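Local structure of aspartokinase (Synechocystis, 3L76) at residues K374-L379 with V396-D401; V382-E387 with Q402-R407. The protein probably phosphorylates the beta-carboxyl group of aspartate with ATP, opening the lysine and threonine pathways, and binds lysine and threonine in its ACT domains. One frame throughout, in Å; residues are numbered along the deposited sequence. Where two conformers were deposited one is given.

Contact 1. Residues K374-L379 with V396-D401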
loop_
_atom_site.group_PDB
_atom_site.type_symbol
_atom_site.label_atom_id
_atom_site.label_comp_id
_atom_site.label_asym_id
_atom_site.label_seq_id
_atom_site.Cartn_x
_atom_site.Cartn_y
_atom_site.Cartn_z
ATOM N N LYS A 374 -15.751 -19.249 28.669
ATOM C CA LYS A 374 -16.831 -19.714 27.820
ATOM C C LYS A 374 -17.038 -21.225 27.944
ATOM O O LYS A 374 -18.160 -21.709 27.893
ATOM C CB LYS A 374 -16.580 -19.319 26.369
ATOM C CG LYS A 374 -17.680 -19.777 25.436
ATOM C CD LYS A 374 -17.368 -19.380 24.017
ATOM C CE LYS A 374 -18.427 -19.887 23.047
ATOM N NZ LYS A 374 -17.874 -19.918 21.664
ATOM N N MET A 375 -15.956 -21.971 28.114
ATOM C CA MET A 375 -16.099 -23.388 28.429
ATOM C C MET A 375 -16.948 -23.591 29.684
ATOM O O MET A 375 -17.954 -24.303 29.660
ATOM C CB MET A 375 -14.746 -24.047 28.622
ATOM C CG MET A 375 -14.852 -25.543 28.812
ATOM S SD MET A 375 -13.274 -26.278 29.248
ATOM C CE MET A 375 -13.722 -27.999 29.131
ATOM N N PHE A 376 -16.545 -22.946 30.772
ATOM C CA PHE A 376 -17.258 -23.042 32.059
ATOM C C PHE A 376 -18.716 -22.608 31.981
ATOM O O PHE A 376 -19.586 -23.245 32.571
ATOM C CB PHE A 376 -16.526 -22.247 33.155
ATOM C CG PHE A 376 -15.049 -22.592 33.282
ATOM C CD1 PHE A 376 -14.556 -23.823 32.836
ATOM C CD2 PHE A 376 -14.158 -21.688 33.839
ATOM C CE1 PHE A 376 -13.199 -24.142 32.956
ATOM C CE2 PHE A 376 -12.796 -21.987 33.965
ATOM C CZ PHE A 376 -12.311 -23.207 33.531
ATOM N N LYS A 377 -18.993 -21.534 31.246
ATOM C CA LYS A 377 -20.372 -21.071 31.071
ATOM C C LYS A 377 -21.214 -22.102 30.314
ATOM O O LYS A 377 -22.338 -22.406 30.703
ATOM C CB LYS A 377 -20.405 -19.729 30.334
ATOM C CG LYS A 377 -21.809 -19.226 30.002
ATOM C CD LYS A 377 -21.787 -18.156 28.895
ATOM C CE LYS A 377 -23.192 -17.819 28.384
ATOM N NZ LYS A 377 -24.072 -17.251 29.449
ATOM N N THR A 378 -20.659 -22.644 29.231
ATOM C CA THR A 378 -21.350 -23.651 28.438
ATOM C C THR A 378 -21.782 -24.838 29.285
ATOM O O THR A 378 -22.922 -25.277 29.194
ATOM C CB THR A 378 -20.477 -24.149 27.283
ATOM O OG1 THR A 378 -20.032 -23.029 26.521
ATOM C CG2 THR A 378 -21.271 -25.069 26.381
ATOM N N LEU A 379 -20.866 -25.360 30.095
ATOM C CA LEU A 379 -21.181 -26.449 31.021
ATOM C C LEU A 379 -22.198 -26.022 32.075
ATOM O O LEU A 379 -23.170 -26.734 32.355
ATOM C CB LEU A 379 -19.913 -26.979 31.689
ATOM C CG LEU A 379 -18.887 -27.559 30.707
ATOM C CD1 LEU A 379 -17.671 -28.041 31.418
ATOM C CD2 LEU A 379 -19.488 -28.676 29.897
ATOM N N VAL A 396 -7.704 -26.732 27.993
ATOM C CA VAL A 396 -8.287 -26.745 29.334
ATOM C C VAL A 396 -9.089 -28.042 29.555
ATOM O O VAL A 396 -10.024 -28.352 28.813
ATOM C CB VAL A 396 -9.063 -25.440 29.689
ATOM C CG1 VAL A 396 -9.582 -24.771 28.458
ATOM C CG2 VAL A 396 -10.183 -25.718 30.692
ATOM N N SER A 397 -8.664 -28.818 30.552
ATOM C CA SER A 397 -9.311 -30.089 30.890
ATOM C C SER A 397 -10.171 -29.968 32.142
ATOM O O SER A 397 -9.822 -29.260 33.088
ATOM C CB SER A 397 -8.294 -31.213 31.064
ATOM O OG SER A 397 -7.420 -31.330 29.951
ATOM N N CYS A 398 -11.314 -30.644 32.113
ATOM C CA CYS A 398 -12.247 -30.654 33.225
ATOM C C CYS A 398 -12.620 -32.086 33.569
ATOM O O CYS A 398 -12.772 -32.933 32.685
ATOM C CB CYS A 398 -13.513 -29.877 32.878
ATOM S SG CYS A 398 -13.343 -28.095 32.876
ATOM N N VAL A 399 -12.757 -32.372 34.858
ATOM C CA VAL A 399 -13.250 -33.685 35.241
ATOM C C VAL A 399 -14.691 -33.505 35.643
ATOM O O VAL A 399 -15.018 -32.556 36.354
ATOM C CB VAL A 399 -12.417 -34.315 36.370
ATOM C CG1 VAL A 399 -12.986 -35.656 36.757
ATOM C CG2 VAL A 399 -10.979 -34.460 35.926
ATOM N N ILE A 400 -15.558 -34.380 35.143
ATOM C CA ILE A 400 -16.991 -34.274 35.425
ATOM C C ILE A 400 -17.616 -35.629 35.755
ATOM O O ILE A 400 -17.045 -36.691 35.492
ATOM C CB ILE A 400 -17.784 -33.677 34.235
ATOM C CG1 ILE A 400 -17.549 -34.498 32.973
ATOM C CG2 ILE A 400 -17.409 -32.216 33.977
ATOM C CD1 ILE A 400 -18.644 -34.318 31.954
ATOM N N ASP A 401 -18.799 -35.594 36.342
ATOM C CA ASP A 401 -19.545 -36.819 36.519
ATOM C C ASP A 401 -19.797 -37.462 35.155
ATOM O O ASP A 401 -20.367 -36.834 34.256
ATOM C CB ASP A 401 -20.882 -36.546 37.201
ATOM C CG ASP A 401 -21.534 -37.814 37.760
ATOM O OD1 ASP A 401 -21.706 -38.803 37.010
ATOM O OD2 ASP A 401 -21.894 -37.808 38.956
#
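Val396 meets both Met375 and Phe376 where the strand faces the helix. Its CG2 comes end-on to the Met375 thioether, with CG2 of Val396 3.5 Å from SD of Met375. The same methyl lies obliquely to the Phe376 ring, where CE1 of Phe376 stands 4.1 Å from CG2 of Val396. Met375 can reach so far because its chain is fully extended, with CG anti to the backbone N (chi1 -174°). That carries its sulfur and terminal methyl straight out from the helix to the strand.

Ser397 turns its CB the other way, so the next touching residue is Cys398. Its SG packs against the methyl of Met375, with SG of Cys398 3.8 Å from CE of Met375. It also reaches the Phe376 ring, and SG of Cys398 lies 4.0 Å from CE1 of Phe376. This is a Cys sulfur-aromatic contact, oblique to the ring, with the sulfur 73° off the ring normal. No hydrogen bond crosses between the segments, and the packing is apolar and sulfur-rich.

This is helix-on-sheet packing inside an ACT domain. The local axes run 10.7 Å apart at an angle of 28°. Strand 395-401 is flanked by strands 348-361 and 388-391, antiparallel to both. Helix 371-381 lies on their face beside helix 405-415. Met375 touches Leu412 of that second helix and Ile360 of strand 348-361, while Phe376 also packs on Ile389.

Contact 2. Residues V382-E387 with Q402-R407; sequences VGVNIE and QRDADR. With THR (threonine), chain D.
Val384 against Asp404 makes a water-bridged surface contact. It joins the loop that follows helix 371-381 to the turn before helix 405-415 and that helix's first residues. CB of Val384 packs 3.7 Å from OD2 of Asp404 as the two side chains pass in opposite directions. CG1 of Val384 also lies against the aliphatic part of Arg407, 4.0 Å from its CG. Arg407 was deposited in two conformers, and the one given brings its guanidinium too close to the backbone O of Val382. The packing of that group on Val382 is therefore doubtful.

Two waters carry the polar link, and both donate to OD2 of Asp404. Water 1 lies 2.6 Å from that oxygen and accepts from N of Asn385. Water 2 donates to O of Asn385 at 2.9 Å. Asp404 thus reaches both backbone polar atoms of Asn385 without touching them directly.

Gly383, at positive phi, is the C-prime residue of a Schellman motif that ends helix 371-381. The chain then runs on into a threonine pocket, consistent with an allosteric site of the ACT domain. CG of Asn385 stands anti to its own N (chi1 -178°), which turns the amide to the ligand and away from Asp404. OD1 of Asn385 accepts from N of the threonine at 2.7 Å. N of Ile386 donates to the threonine O at 2.9 Å, almost straight at 165°, and O of Ile386 accepts from the ligand N. With Asn385 replaced by alanine, the ligand amino group would probably lose one of its acceptors, and Asp454 OD1 the ND2 donor. Asp454, Gln478 and Ala459 also hydrogen-bond the threonine.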
loop_
_atom_site.group_PDB
_atom_site.type_symbol
_atom_site.label_atom_id
_atom_site.label_comp_id
_atom_site.label_asym_id
_atom_site.label_seq_id
_atom_site.Cartn_x
_atom_site.Cartn_y
_atom_site.Cartn_z
ATOM N N VAL A 382 -25.705 -25.812 30.879
ATOM C CA VAL A 382 -26.347 -27.094 30.641
ATOM C C VAL A 382 -26.407 -27.939 31.939
ATOM O O VAL A 382 -26.708 -29.136 31.930
ATOM C CB VAL A 382 -25.711 -27.815 29.406
ATOM C CG1 VAL A 382 -24.528 -28.667 29.799
ATOM C CG2 VAL A 382 -26.751 -28.618 28.658
ATOM N N GLY A 383 -26.144 -27.272 33.060
ATOM C CA GLY A 383 -26.289 -27.860 34.371
ATOM C C GLY A 383 -25.195 -28.807 34.856
ATOM O O GLY A 383 -25.393 -29.501 35.837
ATOM N N VAL A 384 -24.043 -28.864 34.200
ATOM C CA VAL A 384 -23.029 -29.813 34.659
ATOM C C VAL A 384 -21.968 -29.159 35.539
ATOM O O VAL A 384 -21.395 -28.132 35.179
ATOM C CB VAL A 384 -22.410 -30.699 33.519
ATOM C CG1 VAL A 384 -23.209 -30.581 32.233
ATOM C CG2 VAL A 384 -20.959 -30.397 33.291
ATOM N N ASN A 385 -21.753 -29.759 36.708
ATOM C CA ASN A 385 -20.809 -29.256 37.686
ATOM C C ASN A 385 -19.383 -29.663 37.336
ATOM O O ASN A 385 -19.136 -30.804 36.953
ATOM C CB ASN A 385 -21.163 -29.780 39.089
ATOM C CG ASN A 385 -20.227 -29.243 40.161
ATOM O OD1 ASN A 385 -20.280 -28.067 40.506
ATOM N ND2 ASN A 385 -19.348 -30.102 40.671
ATOM N N ILE A 386 -18.447 -28.731 37.495
ATOM C CA ILE A 386 -17.038 -29.003 37.253
ATOM C C ILE A 386 -16.352 -29.422 38.557
ATOM O O ILE A 386 -16.335 -28.674 39.522
ATOM C CB ILE A 386 -16.326 -27.759 36.689
ATOM C CG1 ILE A 386 -17.085 -27.221 35.473
ATOM C CG2 ILE A 386 -14.849 -28.081 36.388
ATOM C CD1 ILE A 386 -16.606 -25.881 34.983
ATOM N N GLU A 387 -15.764 -30.611 38.559
ATOM C CA GLU A 387 -15.144 -31.165 39.749
ATOM C C GLU A 387 -13.682 -30.777 39.829
ATOM O O GLU A 387 -13.241 -30.210 40.814
ATOM C CB GLU A 387 -15.308 -32.686 39.786
ATOM C CG GLU A 387 -16.756 -33.121 39.825
ATOM C CD GLU A 387 -16.939 -34.615 40.030
ATOM O OE1 GLU A 387 -15.954 -35.303 40.374
ATOM O OE2 GLU A 387 -18.079 -35.092 39.838
ATOM N N GLN A 402 -19.389 -38.722 35.020
ATOM C CA GLN A 402 -19.588 -39.485 33.791
ATOM C C GLN A 402 -21.001 -39.349 33.237
ATOM O O GLN A 402 -21.200 -39.328 32.027
ATOM C CB GLN A 402 -19.275 -40.963 34.017
ATOM C CG GLN A 402 -19.839 -41.891 32.945
ATOM C CD GLN A 402 -19.402 -41.501 31.547
ATOM O OE1 GLN A 402 -18.365 -40.862 31.364
ATOM N NE2 GLN A 402 -20.194 -41.879 30.552
ATOM N N ARG A 403 -21.990 -39.257 34.114
ATOM C CA ARG A 403 -23.372 -39.147 33.645
ATOM C C ARG A 403 -23.669 -37.837 32.904
ATOM O O ARG A 403 -24.661 -37.737 32.196
ATOM C CB ARG A 403 -24.347 -39.323 34.805
ATOM C CG ARG A 403 -24.467 -40.745 35.297
ATOM C CD ARG A 403 -25.242 -40.788 36.600
ATOM N NE ARG A 403 -24.575 -40.000 37.620
ATOM C CZ ARG A 403 -24.976 -39.927 38.877
ATOM N NH1 ARG A 403 -26.041 -40.609 39.263
ATOM N NH2 ARG A 403 -24.302 -39.177 39.738
ATOM N N ASP A 404 -22.819 -36.829 33.088
ATOM C CA ASP A 404 -23.053 -35.505 32.524
ATOM C C ASP A 404 -22.388 -35.397 31.144
ATOM O O ASP A 404 -22.580 -34.423 30.422
ATOM C CB ASP A 404 -22.493 -34.403 33.458
ATOM C CG ASP A 404 -23.347 -34.171 34.691
ATOM O OD1 ASP A 404 -24.562 -34.477 34.666
ATOM O OD2 ASP A 404 -22.785 -33.674 35.695
ATOM N N ALA A 405 -21.599 -36.408 30.792
ATOM C CA ALA A 405 -20.749 -36.376 29.603
ATOM C C ALA A 405 -21.475 -36.090 28.284
ATOM O O ALA A 405 -21.013 -35.292 27.476
ATOM C CB ALA A 405 -19.945 -37.677 29.488
ATOM N N ASP A 406 -22.599 -36.755 28.045
ATOM C CA ASP A 406 -23.335 -36.553 26.784
ATOM C C ASP A 406 -23.755 -35.111 26.599
ATOM O O ASP A 406 -23.533 -34.549 25.532
ATOM C CB ASP A 406 -24.601 -37.408 26.693
ATOM C CG ASP A 406 -24.422 -38.642 25.843
ATOM O OD1 ASP A 406 -25.183 -39.609 26.058
ATOM O OD2 ASP A 406 -23.529 -38.650 24.971
ATOM N N ARG A 407 -24.373 -34.520 27.618
ATOM C CA ARG A 407 -24.898 -33.171 27.476
ATOM C C ARG A 407 -23.769 -32.156 27.489
ATOM O O ARG A 407 -23.879 -31.099 26.866
ATOM C CB ARG A 407 -26.015 -32.855 28.496
ATOM C CG ARG A 407 -25.629 -32.829 29.969
ATOM C CD ARG A 407 -26.851 -33.085 30.898
ATOM N NE ARG A 407 -28.134 -32.724 30.290
ATOM C CZ ARG A 407 -28.833 -31.627 30.580
ATOM N NH1 ARG A 407 -28.398 -30.766 31.490
ATOM N NH2 ARG A 407 -29.981 -31.390 29.958
HETATM N N THR D . -18.012 -26.629 40.807
HETATM C CA THR D . -17.907 -25.217 40.449
HETATM C C THR D . -18.465 -25.001 39.052
HETATM O O THR D . -18.764 -25.975 38.337
HETATM C CB THR D . -16.460 -24.708 40.481
HETATM O OG1 THR D . -15.670 -25.457 39.542
HETATM C CG2 THR D . -15.869 -24.833 41.900
HETATM O OXT THR D . -18.626 -23.844 38.637
HETATM O O HOH W 1 -23.717 -31.883 37.395
HETATM O O HOH W 2 -20.483 -33.348 36.703
#

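Overall arrangement
Both contacts belong to the same ACT domain, and their centres lie 8 Å apart. Contact 1 is buried core, between helix 371-381 and strand 395-401. Contact 2 is at the surface, where the chain leaves those two elements. Its loop follows the helix, and its other segment follows the strand. The chemistry changes accordingly, from apolar and sulfur packing to a mixed contact, in which valine packing is joined by waters, a carboxylate and a bound threonine. The two are joined by probable backbone hydrogen bonds, Val384 N to Leu379 O and Glu387 N to Val399 O. Phe376 packing on Ile386 brings the core of contact 1 up behind the threonine pocket.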